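PDB 5OIU: type IV pilus assembly protein PilF from Thermus thermophilus HB8, which binds and probably hydrolyses ATP as a hexameric AAA+ motor that powers assembly of the type IV pilus. Local coordinates for residues I166-E177 / F207-G218; P262-G271 / V336-V346. One frame throughout, in Å; residues are numbered along the deposited sequence.

Overall arrangement
Contact 1 (166-177 with 207-218) and contact 2 (262-271 with 336-346) both reach the same mixed beta sheet of the P-loop ATPase core and follow one another along the chain. Contact 1 joins strands 173-177 and 214-217 toward one side of that sheet. Contact 2 reaches strands 269-281 and 328-336 on the other side, together with two helices. Their centres are about 23 Å apart, and their nearest atoms stay about 9 Å apart without touching. Contact 1 lies nearer the nucleotide: Gly-218 is about 7 Å from the bound magnesium and about 8 Å from ATP. Both contacts also meet a second subunit.

Contact 1. Residues I166-E177 / F207-G218; sequences IATPDKNTQTIE and FLRQDPDIIMVG
Two neighbouring parallel strands of the P-loop ATPase core sheet, 173-177 and 214-217, pair here. The regular bonds run from Gln-174 N to Ile-214 O (2.9 Å), and then alternate through Met-216 N to Gln-174 O, Ile-176 N to Met-216 O and Gly-218 N to Ile-176 O. At the start of the pair, Asn-172 O takes two amides, Asp-213 N (2.8 Å) and Ile-214 N. In return, Asp-213 OD2 receives Asn-172 N at 2.8 Å through its anti lone pair. The same oxygen forms a salt bridge with Arg-41 of a second subunit, which places the start of strand 214-217 at a subunit interface. Asn-172 CG is anti to the backbone N (chi1 176°), which brings ND2 to Asp-211 O at 3.1 Å, above the carbonyl plane. On one side of the sheet, Ile-214 CD1 rests against Ile-166 CG1 at 3.7 Å, and helix 155-166 covers this side. On the other side, Phe-207 lies under Gln-174. Gln-174 CG sits over the ring centre, 3.5 Å from the centroid, in a CH-pi contact. Thr-175 O lies at the ring edge near CZ. An alanine in place of Phe-207 would remove the ring and is likely to leave a gap under Gln-174 CG and beside Ile-176 CB. The Gln-174 chain bends at chi2 (69°), and NE2 donates to Thr-175 O at 3.0 Å, in the Gln-174 amide plane. Gln-210 NE2 is hydrogen-bonded to Ser-97 OG of a second subunit. One water donates to both Gln-174 OE1 and Gln-210 OE1, 2.7 Å from the former.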
loop_
_atom_site.group_PDB
_atom_site.type_symbol
_atom_site.label_atom_id
_atom_site.label_comp_id
_atom_site.label_asym_id
_atom_site.label_seq_id
_atom_site.Cartn_x
_atom_site.Cartn_y
_atom_site.Cartn_z
ATOM N N ILE C 166 3.797 -20.723 34.628
ATOM C CA ILE C 166 3.430 -21.758 33.665
ATOM C C ILE C 166 4.535 -22.763 33.346
ATOM O O ILE C 166 4.244 -23.766 32.681
ATOM C CB ILE C 166 2.912 -21.144 32.340
ATOM C CG1 ILE C 166 4.048 -20.446 31.571
ATOM C CG2 ILE C 166 1.724 -20.222 32.602
ATOM C CD1 ILE C 166 3.667 -19.955 30.202
ATOM N N ALA C 167 5.776 -22.545 33.783
ATOM C CA ALA C 167 6.869 -23.482 33.463
ATOM C C ALA C 167 6.947 -24.599 34.518
ATOM O O ALA C 167 7.879 -24.718 35.315
ATOM C CB ALA C 167 8.190 -22.736 33.316
ATOM N N THR C 168 5.945 -25.460 34.485
ATOM C CA THR C 168 5.838 -26.567 35.408
ATOM C C THR C 168 6.804 -27.701 35.040
ATOM O O THR C 168 7.229 -27.822 33.888
ATOM C CB THR C 168 4.397 -27.040 35.413
ATOM O OG1 THR C 168 3.987 -27.290 34.058
ATOM C CG2 THR C 168 3.522 -25.947 35.998
ATOM N N PRO C 169 7.179 -28.545 36.012
ATOM C CA PRO C 169 8.162 -29.613 35.726
ATOM C C PRO C 169 7.702 -30.666 34.710
ATOM O O PRO C 169 8.546 -31.423 34.226
ATOM C CB PRO C 169 8.418 -30.257 37.102
ATOM C CG PRO C 169 7.923 -29.257 38.122
ATOM C CD PRO C 169 6.831 -28.462 37.446
ATOM N N ASP C 170 6.421 -30.762 34.368
ATOM C CA ASP C 170 6.113 -31.642 33.244
ATOM C C ASP C 170 6.515 -31.054 31.889
ATOM O O ASP C 170 6.366 -31.746 30.881
ATOM C CB ASP C 170 4.620 -31.964 33.212
ATOM C CG ASP C 170 3.770 -30.711 33.247
ATOM O OD1 ASP C 170 4.333 -29.643 33.629
ATOM O OD2 ASP C 170 2.566 -30.783 32.894
ATOM N N LYS C 171 7.007 -29.814 31.832
ATOM C CA LYS C 171 7.193 -29.087 30.576
ATOM C C LYS C 171 8.660 -28.716 30.346
ATOM O O LYS C 171 9.414 -28.476 31.295
ATOM C CB LYS C 171 6.336 -27.801 30.549
ATOM C CG LYS C 171 4.821 -28.006 30.554
ATOM C CD LYS C 171 4.087 -26.676 30.393
ATOM C CE LYS C 171 2.761 -26.638 31.134
ATOM N NZ LYS C 171 2.327 -25.218 31.449
ATOM N N ASN C 172 9.070 -28.656 29.072
ATOM C CA ASN C 172 10.384 -28.121 28.706
ATOM C C ASN C 172 10.212 -26.649 28.336
ATOM O O ASN C 172 9.603 -26.328 27.309
ATOM C CB ASN C 172 11.034 -28.903 27.562
ATOM C CG ASN C 172 12.372 -28.281 27.095
ATOM O OD1 ASN C 172 13.058 -27.605 27.865
ATOM N ND2 ASN C 172 12.739 -28.519 25.826
ATOM N N THR C 173 10.745 -25.768 29.185
ATOM C CA THR C 173 10.777 -24.331 28.961
ATOM C C THR C 173 12.173 -23.907 28.530
ATOM O O THR C 173 13.151 -24.181 29.233
ATOM C CB THR C 173 10.382 -23.592 30.231
ATOM O OG1 THR C 173 9.109 -24.089 30.668
ATOM C CG2 THR C 173 10.336 -22.061 29.995
ATOM N N GLN C 174 12.258 -23.234 27.385
ATOM C CA GLN C 174 13.521 -22.826 26.780
ATOM C C GLN C 174 13.443 -21.365 26.348
ATOM O O GLN C 174 12.527 -20.985 25.608
ATOM C CB GLN C 174 13.845 -23.722 25.584
ATOM C CG GLN C 174 15.121 -23.350 24.866
ATOM C CD GLN C 174 16.346 -23.642 25.701
ATOM O OE1 GLN C 174 16.654 -24.809 25.985
ATOM N NE2 GLN C 174 17.053 -22.587 26.109
ATOM N N THR C 175 14.403 -20.556 26.796
ATOM C CA THR C 175 14.486 -19.138 26.473
ATOM C C THR C 175 15.685 -18.864 25.566
ATOM O O THR C 175 16.649 -19.628 25.523
ATOM C CB THR C 175 14.618 -18.272 27.739
ATOM O OG1 THR C 175 15.951 -18.371 28.249
ATOM C CG2 THR C 175 13.689 -18.724 28.830
ATOM N N ILE C 176 15.613 -17.757 24.830
ATOM C CA ILE C 176 16.770 -17.152 24.182
ATOM C C ILE C 176 16.754 -15.662 24.520
ATOM O O ILE C 176 15.730 -14.985 24.353
ATOM C CB ILE C 176 16.784 -17.399 22.656
ATOM C CG1 ILE C 176 18.048 -16.811 22.022
ATOM C CG2 ILE C 176 15.515 -16.895 21.989
ATOM C CD1 ILE C 176 19.308 -17.419 22.546
ATOM N N GLU C 177 17.870 -15.160 25.036
ATOM C CA GLU C 177 17.874 -13.879 25.735
ATOM C C GLU C 177 19.130 -13.091 25.399
ATOM O O GLU C 177 20.197 -13.662 25.158
ATOM C CB GLU C 177 17.765 -14.070 27.259
ATOM C CG GLU C 177 16.575 -14.905 27.697
ATOM C CD GLU C 177 16.395 -14.926 29.197
ATOM O OE1 GLU C 177 16.482 -13.841 29.822
ATOM O OE2 GLU C 177 16.186 -16.029 29.754
ATOM N N PHE C 207 16.001 -24.704 18.584
ATOM C CA PHE C 207 14.966 -25.029 19.561
ATOM C C PHE C 207 13.929 -25.998 19.026
ATOM O O PHE C 207 13.274 -26.682 19.820
ATOM C CB PHE C 207 14.237 -23.772 20.011
ATOM C CG PHE C 207 15.040 -22.895 20.899
ATOM C CD1 PHE C 207 16.385 -23.140 21.111
ATOM C CD2 PHE C 207 14.446 -21.804 21.512
ATOM C CE1 PHE C 207 17.124 -22.334 21.912
ATOM C CE2 PHE C 207 15.196 -20.976 22.336
ATOM C CZ PHE C 207 16.535 -21.255 22.537
ATOM N N LEU C 208 13.752 -26.071 17.705
ATOM C CA LEU C 208 12.722 -26.949 17.158
ATOM C C LEU C 208 13.085 -28.428 17.287
ATOM O O LEU C 208 12.190 -29.281 17.241
ATOM C CB LEU C 208 12.439 -26.560 15.705
ATOM C CG LEU C 208 11.809 -25.157 15.697
ATOM C CD1 LEU C 208 11.300 -24.772 14.320
ATOM C CD2 LEU C 208 10.692 -25.071 16.758
ATOM N N ARG C 209 14.362 -28.758 17.480
ATOM C CA ARG C 209 14.766 -30.138 17.711
ATOM C C ARG C 209 15.111 -30.402 19.168
ATOM O O ARG C 209 15.753 -31.405 19.477
ATOM C CB ARG C 209 15.936 -30.501 16.800
ATOM C CG ARG C 209 15.442 -30.917 15.426
ATOM C CD ARG C 209 16.548 -31.423 14.515
ATOM N NE ARG C 209 17.182 -30.334 13.785
ATOM C CZ ARG C 209 16.744 -29.873 12.618
ATOM N NH1 ARG C 209 15.664 -30.405 12.056
ATOM N NH2 ARG C 209 17.383 -28.870 12.020
ATOM N N GLN C 210 14.665 -29.533 20.071
ATOM C CA GLN C 210 14.924 -29.656 21.497
ATOM C C GLN C 210 13.679 -30.005 22.285
ATOM O O GLN C 210 13.666 -29.840 23.513
ATOM C CB GLN C 210 15.542 -28.359 22.024
ATOM C CG GLN C 210 17.034 -28.246 21.748
ATOM C CD GLN C 210 17.880 -28.811 22.895
ATOM O OE1 GLN C 210 17.535 -28.646 24.062
ATOM N NE2 GLN C 210 18.984 -29.474 22.563
ATOM N N ASP C 211 12.636 -30.472 21.589
ATOM C CA ASP C 211 11.345 -30.899 22.131
ATOM C C ASP C 211 10.902 -29.949 23.242
ATOM O O ASP C 211 10.747 -30.363 24.414
ATOM C CB ASP C 211 11.415 -32.349 22.602
ATOM C CG ASP C 211 10.107 -32.902 23.221
ATOM O OD1 ASP C 211 9.102 -32.851 22.485
ATOM O OD2 ASP C 211 10.154 -33.577 24.303
ATOM N N PRO C 212 10.650 -28.681 22.924
ATOM C CA PRO C 212 10.150 -27.739 23.916
ATOM C C PRO C 212 8.623 -27.740 24.004
ATOM O O PRO C 212 7.906 -28.200 23.111
ATOM C CB PRO C 212 10.665 -26.395 23.357
ATOM C CG PRO C 212 10.446 -26.510 21.854
ATOM C CD PRO C 212 10.674 -28.047 21.570
ATOM N N ASP C 213 8.126 -27.190 25.104
ATOM C CA ASP C 213 6.723 -26.854 25.264
ATOM C C ASP C 213 6.516 -25.353 25.290
ATOM O O ASP C 213 5.619 -24.827 24.625
ATOM C CB ASP C 213 6.161 -27.467 26.562
ATOM C CG ASP C 213 6.238 -28.997 26.563
ATOM O OD1 ASP C 213 5.422 -29.633 25.856
ATOM O OD2 ASP C 213 7.129 -29.545 27.245
ATOM N N ILE C 214 7.355 -24.645 26.037
ATOM C CA ILE C 214 7.286 -23.203 26.179
ATOM C C ILE C 214 8.591 -22.626 25.662
ATOM O O ILE C 214 9.673 -23.034 26.102
ATOM C CB ILE C 214 7.055 -22.797 27.641
ATOM C CG1 ILE C 214 5.688 -23.292 28.126
ATOM C CG2 ILE C 214 7.228 -21.285 27.799
ATOM C CD1 ILE C 214 5.525 -23.245 29.648
ATOM N N ILE C 215 8.488 -21.691 24.725
ATOM C CA ILE C 215 9.641 -20.987 24.199
ATOM C C ILE C 215 9.515 -19.523 24.578
ATOM O O ILE C 215 8.444 -18.920 24.419
ATOM C CB ILE C 215 9.754 -21.149 22.676
ATOM C CG1 ILE C 215 10.149 -22.591 22.346
ATOM C CG2 ILE C 215 10.771 -20.166 22.127
ATOM C CD1 ILE C 215 9.929 -22.990 20.915
ATOM N N MET C 216 10.605 -18.943 25.064
ATOM C CA MET C 216 10.652 -17.520 25.367
ATOM C C MET C 216 11.700 -16.861 24.486
ATOM O O MET C 216 12.886 -17.197 24.568
ATOM C CB MET C 216 10.967 -17.271 26.840
ATOM C CG MET C 216 10.509 -15.885 27.319
ATOM S SD MET C 216 11.609 -14.512 26.868
ATOM C CE MET C 216 12.754 -14.534 28.250
ATOM N N VAL C 217 11.263 -15.921 23.658
ATOM C CA VAL C 217 12.156 -15.150 22.807
ATOM C C VAL C 217 12.337 -13.781 23.468
ATOM O O VAL C 217 11.379 -13.010 23.595
ATOM C CB VAL C 217 11.595 -15.040 21.389
ATOM C CG1 VAL C 217 12.496 -14.186 20.535
ATOM C CG2 VAL C 217 11.448 -16.421 20.779
ATOM N N GLY C 218 13.566 -13.480 23.912
ATOM C CA GLY C 218 13.787 -12.274 24.699
ATOM C C GLY C 218 13.502 -10.999 23.933
ATOM O O GLY C 218 13.086 -9.989 24.520
HETATM O O HOH W 1 15.855 -27.328 25.535
#

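Contact 2. Residues P262-G271 / V336-V346; sequences PFNISAALIG and VVDDEIRHAIV
Ser-266 and Arg-342 meet most closely. Ser-266 OG is anti to its own N (chi1 -170°), a setting that carries it to Arg-342 O at 3.1 Å in a weak hydrogen bond. Val-346 CG2 also touches this hydroxyl, at 3.6 Å. The Arg-342 chain runs alongside, with CG 3.2 Å from Ser-266 O, and that oxygen lies at the edge of the guanidinium, near its plane. Next to them, Ile-345 CG2 packs crosswise on Ile-265 CG2 at 4.0 Å. The same methyl also reaches Pro-262 O. These residues join helices 262-268 and 339-346, which run antiparallel at 169° with their axes 8.6 Å apart. Helix 262-268 leads into strand 269-281 and helix 339-346 follows strand 328-336, the edge pair of the P-loop ATPase core sheet in this chain. There Gly-271 and Val-336 form an antiparallel non-hydrogen-bonded pair. Val-337 N makes a weak bond to Ile-270 O at 3.3 Å. Val-337 CG2 touches Leu-269 CD2 at 4.0 Å, the side chains crossing at about a right angle. Further out, Asp-338 is the N-cap of helix 339-346, and its OD1 accepts Ile-341 N at 3.1 Å. Asp-339 OD1 and Arg-342 NH1 form a salt bridge, and the hydrogen bond within it is weak. Asp-338 O lies over one guanidinium face. Helix 248-257 backs the apolar side, where Ile-252 touches both Leu-269 and Ile-345. Glu-257 of a second subunit packs on Val-346.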
loop_
_atom_site.group_PDB
_atom_site.type_symbol
_atom_site.label_atom_id
_atom_site.label_comp_id
_atom_site.label_asym_id
_atom_site.label_seq_id
_atom_site.Cartn_x
_atom_site.Cartn_y
_atom_site.Cartn_z
ATOM N N PRO C 262 0.160 -12.179 7.181
ATOM C CA PRO C 262 -1.040 -11.919 7.992
ATOM C C PRO C 262 -1.827 -13.178 8.332
ATOM O O PRO C 262 -2.393 -13.268 9.431
ATOM C CB PRO C 262 -1.850 -10.956 7.115
ATOM C CG PRO C 262 -0.810 -10.288 6.251
ATOM C CD PRO C 262 0.235 -11.320 5.983
ATOM N N PHE C 263 -1.881 -14.167 7.440
ATOM C CA PHE C 263 -2.633 -15.361 7.804
ATOM C C PHE C 263 -1.904 -16.148 8.888
ATOM O O PHE C 263 -2.549 -16.688 9.794
ATOM C CB PHE C 263 -2.963 -16.221 6.563
ATOM C CG PHE C 263 -1.769 -16.852 5.864
ATOM C CD1 PHE C 263 -1.175 -18.008 6.358
ATOM C CD2 PHE C 263 -1.318 -16.349 4.663
ATOM C CE1 PHE C 263 -0.106 -18.615 5.691
ATOM C CE2 PHE C 263 -0.256 -16.944 3.994
ATOM C CZ PHE C 263 0.352 -18.088 4.511
ATOM N N ASN C 264 -0.570 -16.166 8.855
ATOM C CA ASN C 264 0.171 -16.773 9.955
ATOM C C ASN C 264 0.059 -15.947 11.242
ATOM O O ASN C 264 0.026 -16.519 12.334
ATOM C CB ASN C 264 1.630 -16.995 9.536
ATOM C CG ASN C 264 1.804 -18.244 8.637
ATOM O OD1 ASN C 264 0.904 -19.090 8.543
ATOM N ND2 ASN C 264 2.959 -18.360 7.991
ATOM N N ILE C 265 -0.043 -14.617 11.143
ATOM C CA ILE C 265 -0.279 -13.811 12.341
ATOM C C ILE C 265 -1.646 -14.127 12.930
ATOM O O ILE C 265 -1.796 -14.305 14.145
ATOM C CB ILE C 265 -0.140 -12.311 12.014
ATOM C CG1 ILE C 265 1.244 -12.010 11.444
ATOM C CG2 ILE C 265 -0.413 -11.462 13.219
ATOM C CD1 ILE C 265 1.471 -10.539 11.098
ATOM N N SER C 266 -2.661 -14.220 12.074
ATOM C CA SER C 266 -4.017 -14.465 12.555
ATOM C C SER C 266 -4.126 -15.820 13.249
ATOM O O SER C 266 -4.821 -15.957 14.262
ATOM C CB SER C 266 -5.008 -14.376 11.390
ATOM O OG SER C 266 -6.339 -14.379 11.882
ATOM N N ALA C 267 -3.429 -16.824 12.726
ATOM C CA ALA C 267 -3.548 -18.179 13.241
ATOM C C ALA C 267 -2.817 -18.405 14.565
ATOM O O ALA C 267 -3.162 -19.344 15.285
ATOM C CB ALA C 267 -3.034 -19.168 12.189
ATOM N N ALA C 268 -1.827 -17.577 14.907
ATOM C CA ALA C 268 -0.881 -17.877 15.985
ATOM C C ALA C 268 -0.968 -16.926 17.166
ATOM O O ALA C 268 -0.774 -17.350 18.315
ATOM C CB ALA C 268 0.558 -17.862 15.450
ATOM N N LEU C 269 -1.236 -15.647 16.904
ATOM C CA LEU C 269 -1.231 -14.646 17.956
ATOM C C LEU C 269 -2.401 -14.884 18.890
ATOM O O LEU C 269 -3.549 -14.926 18.450
ATOM C CB LEU C 269 -1.300 -13.254 17.348
ATOM C CG LEU C 269 -1.254 -12.119 18.367
ATOM C CD1 LEU C 269 0.096 -12.076 18.995
ATOM C CD2 LEU C 269 -1.557 -10.801 17.688
ATOM N N ILE C 270 -2.121 -15.054 20.181
ATOM C CA ILE C 270 -3.206 -15.228 21.130
ATOM C C ILE C 270 -3.490 -13.952 21.897
ATOM O O ILE C 270 -4.606 -13.793 22.412
ATOM C CB ILE C 270 -2.939 -16.392 22.103
ATOM C CG1 ILE C 270 -1.546 -16.293 22.690
ATOM C CG2 ILE C 270 -3.055 -17.713 21.391
ATOM C CD1 ILE C 270 -1.222 -17.453 23.589
ATOM N N GLY C 271 -2.534 -13.039 21.978
ATOM C CA GLY C 271 -2.772 -11.784 22.665
ATOM C C GLY C 271 -1.535 -10.914 22.651
ATOM O O GLY C 271 -0.420 -11.380 22.372
ATOM N N VAL C 336 -6.744 -9.207 23.715
ATOM C CA VAL C 336 -7.015 -10.638 23.593
ATOM C C VAL C 336 -7.667 -10.886 22.240
ATOM O O VAL C 336 -8.702 -10.286 21.913
ATOM C CB VAL C 336 -7.905 -11.149 24.743
ATOM C CG1 VAL C 336 -8.124 -12.647 24.627
ATOM C CG2 VAL C 336 -7.288 -10.821 26.078
ATOM N N VAL C 337 -7.066 -11.777 21.460
ATOM C CA VAL C 337 -7.448 -11.982 20.067
ATOM C C VAL C 337 -8.654 -12.915 19.991
ATOM O O VAL C 337 -8.631 -14.023 20.542
ATOM C CB VAL C 337 -6.258 -12.548 19.275
ATOM C CG1 VAL C 337 -6.671 -12.906 17.850
ATOM C CG2 VAL C 337 -5.112 -11.553 19.285
ATOM N N ASP C 338 -9.707 -12.483 19.293
ATOM C CA ASP C 338 -10.874 -13.318 19.021
ATOM C C ASP C 338 -11.090 -13.421 17.516
ATOM O O ASP C 338 -10.232 -13.032 16.719
ATOM C CB ASP C 338 -12.130 -12.791 19.710
ATOM C CG ASP C 338 -12.364 -11.320 19.431
ATOM O OD1 ASP C 338 -12.362 -10.919 18.236
ATOM O OD2 ASP C 338 -12.542 -10.570 20.420
ATOM N N ASP C 339 -12.242 -13.973 17.129
ATOM C CA ASP C 339 -12.524 -14.177 15.712
ATOM C C ASP C 339 -12.526 -12.852 14.969
ATOM O O ASP C 339 -12.013 -12.753 13.844
ATOM C CB ASP C 339 -13.867 -14.878 15.525
ATOM C CG ASP C 339 -14.135 -15.911 16.585
ATOM O OD1 ASP C 339 -13.543 -17.011 16.483
ATOM O OD2 ASP C 339 -14.918 -15.614 17.518
ATOM N N GLU C 340 -13.083 -11.814 15.595
ATOM C CA GLU C 340 -13.228 -10.537 14.910
ATOM C C GLU C 340 -11.868 -9.920 14.619
ATOM O O GLU C 340 -11.609 -9.468 13.494
ATOM C CB GLU C 340 -14.092 -9.597 15.739
ATOM C CG GLU C 340 -14.934 -8.702 14.876
ATOM C CD GLU C 340 -15.715 -7.709 15.695
ATOM O OE1 GLU C 340 -15.953 -8.001 16.893
ATOM O OE2 GLU C 340 -16.078 -6.644 15.144
ATOM N N ILE C 341 -10.979 -9.906 15.622
ATOM C CA ILE C 341 -9.624 -9.400 15.418
ATOM C C ILE C 341 -8.892 -10.242 14.380
ATOM O O ILE C 341 -8.260 -9.710 13.457
ATOM C CB ILE C 341 -8.863 -9.363 16.751
ATOM C CG1 ILE C 341 -9.419 -8.255 17.633
ATOM C CG2 ILE C 341 -7.385 -9.163 16.503
ATOM C CD1 ILE C 341 -9.382 -8.593 19.102
ATOM N N ARG C 342 -8.963 -11.573 14.523
ATOM C CA ARG C 342 -8.392 -12.467 13.518
ATOM C C ARG C 342 -8.883 -12.080 12.138
ATOM O O ARG C 342 -8.094 -11.903 11.205
ATOM C CB ARG C 342 -8.752 -13.926 13.836
ATOM C CG ARG C 342 -7.734 -14.629 14.720
ATOM C CD ARG C 342 -8.065 -16.075 14.965
ATOM N NE ARG C 342 -8.052 -16.391 16.393
ATOM C CZ ARG C 342 -9.149 -16.499 17.142
ATOM N NH1 ARG C 342 -10.344 -16.327 16.598
ATOM N NH2 ARG C 342 -9.054 -16.788 18.434
ATOM N N HIS C 343 -10.197 -11.891 12.019
ATOM C CA HIS C 343 -10.795 -11.430 10.773
ATOM C C HIS C 343 -10.206 -10.079 10.337
ATOM O O HIS C 343 -9.933 -9.865 9.147
ATOM C CB HIS C 343 -12.319 -11.388 10.971
ATOM C CG HIS C 343 -13.094 -10.925 9.780
ATOM N ND1 HIS C 343 -12.598 -10.975 8.493
ATOM C CD2 HIS C 343 -14.342 -10.405 9.685
ATOM C CE1 HIS C 343 -13.504 -10.498 7.657
ATOM N NE2 HIS C 343 -14.572 -10.150 8.355
ATOM N N ALA C 344 -9.951 -9.172 11.288
ATOM C CA ALA C 344 -9.416 -7.864 10.904
ATOM C C ALA C 344 -7.969 -7.963 10.436
ATOM O O ALA C 344 -7.559 -7.224 9.533
ATOM C CB ALA C 344 -9.534 -6.869 12.057
ATOM N N ILE C 345 -7.184 -8.862 11.046
ATOM C CA ILE C 345 -5.796 -9.076 10.635
ATOM C C ILE C 345 -5.745 -9.593 9.206
ATOM O O ILE C 345 -5.014 -9.062 8.356
ATOM C CB ILE C 345 -5.094 -10.050 11.605
ATOM C CG1 ILE C 345 -5.230 -9.560 13.047
ATOM C CG2 ILE C 345 -3.614 -10.245 11.223
ATOM C CD1 ILE C 345 -4.814 -10.549 14.115
ATOM N N VAL C 346 -6.493 -10.674 8.938
ATOM C CA VAL C 346 -6.604 -11.222 7.587
ATOM C C VAL C 346 -6.937 -10.106 6.603
ATOM O O VAL C 346 -6.186 -9.840 5.654
ATOM C CB VAL C 346 -7.661 -12.343 7.537
ATOM C CG1 VAL C 346 -7.827 -12.859 6.115
ATOM C CG2 VAL C 346 -7.317 -13.489 8.494
#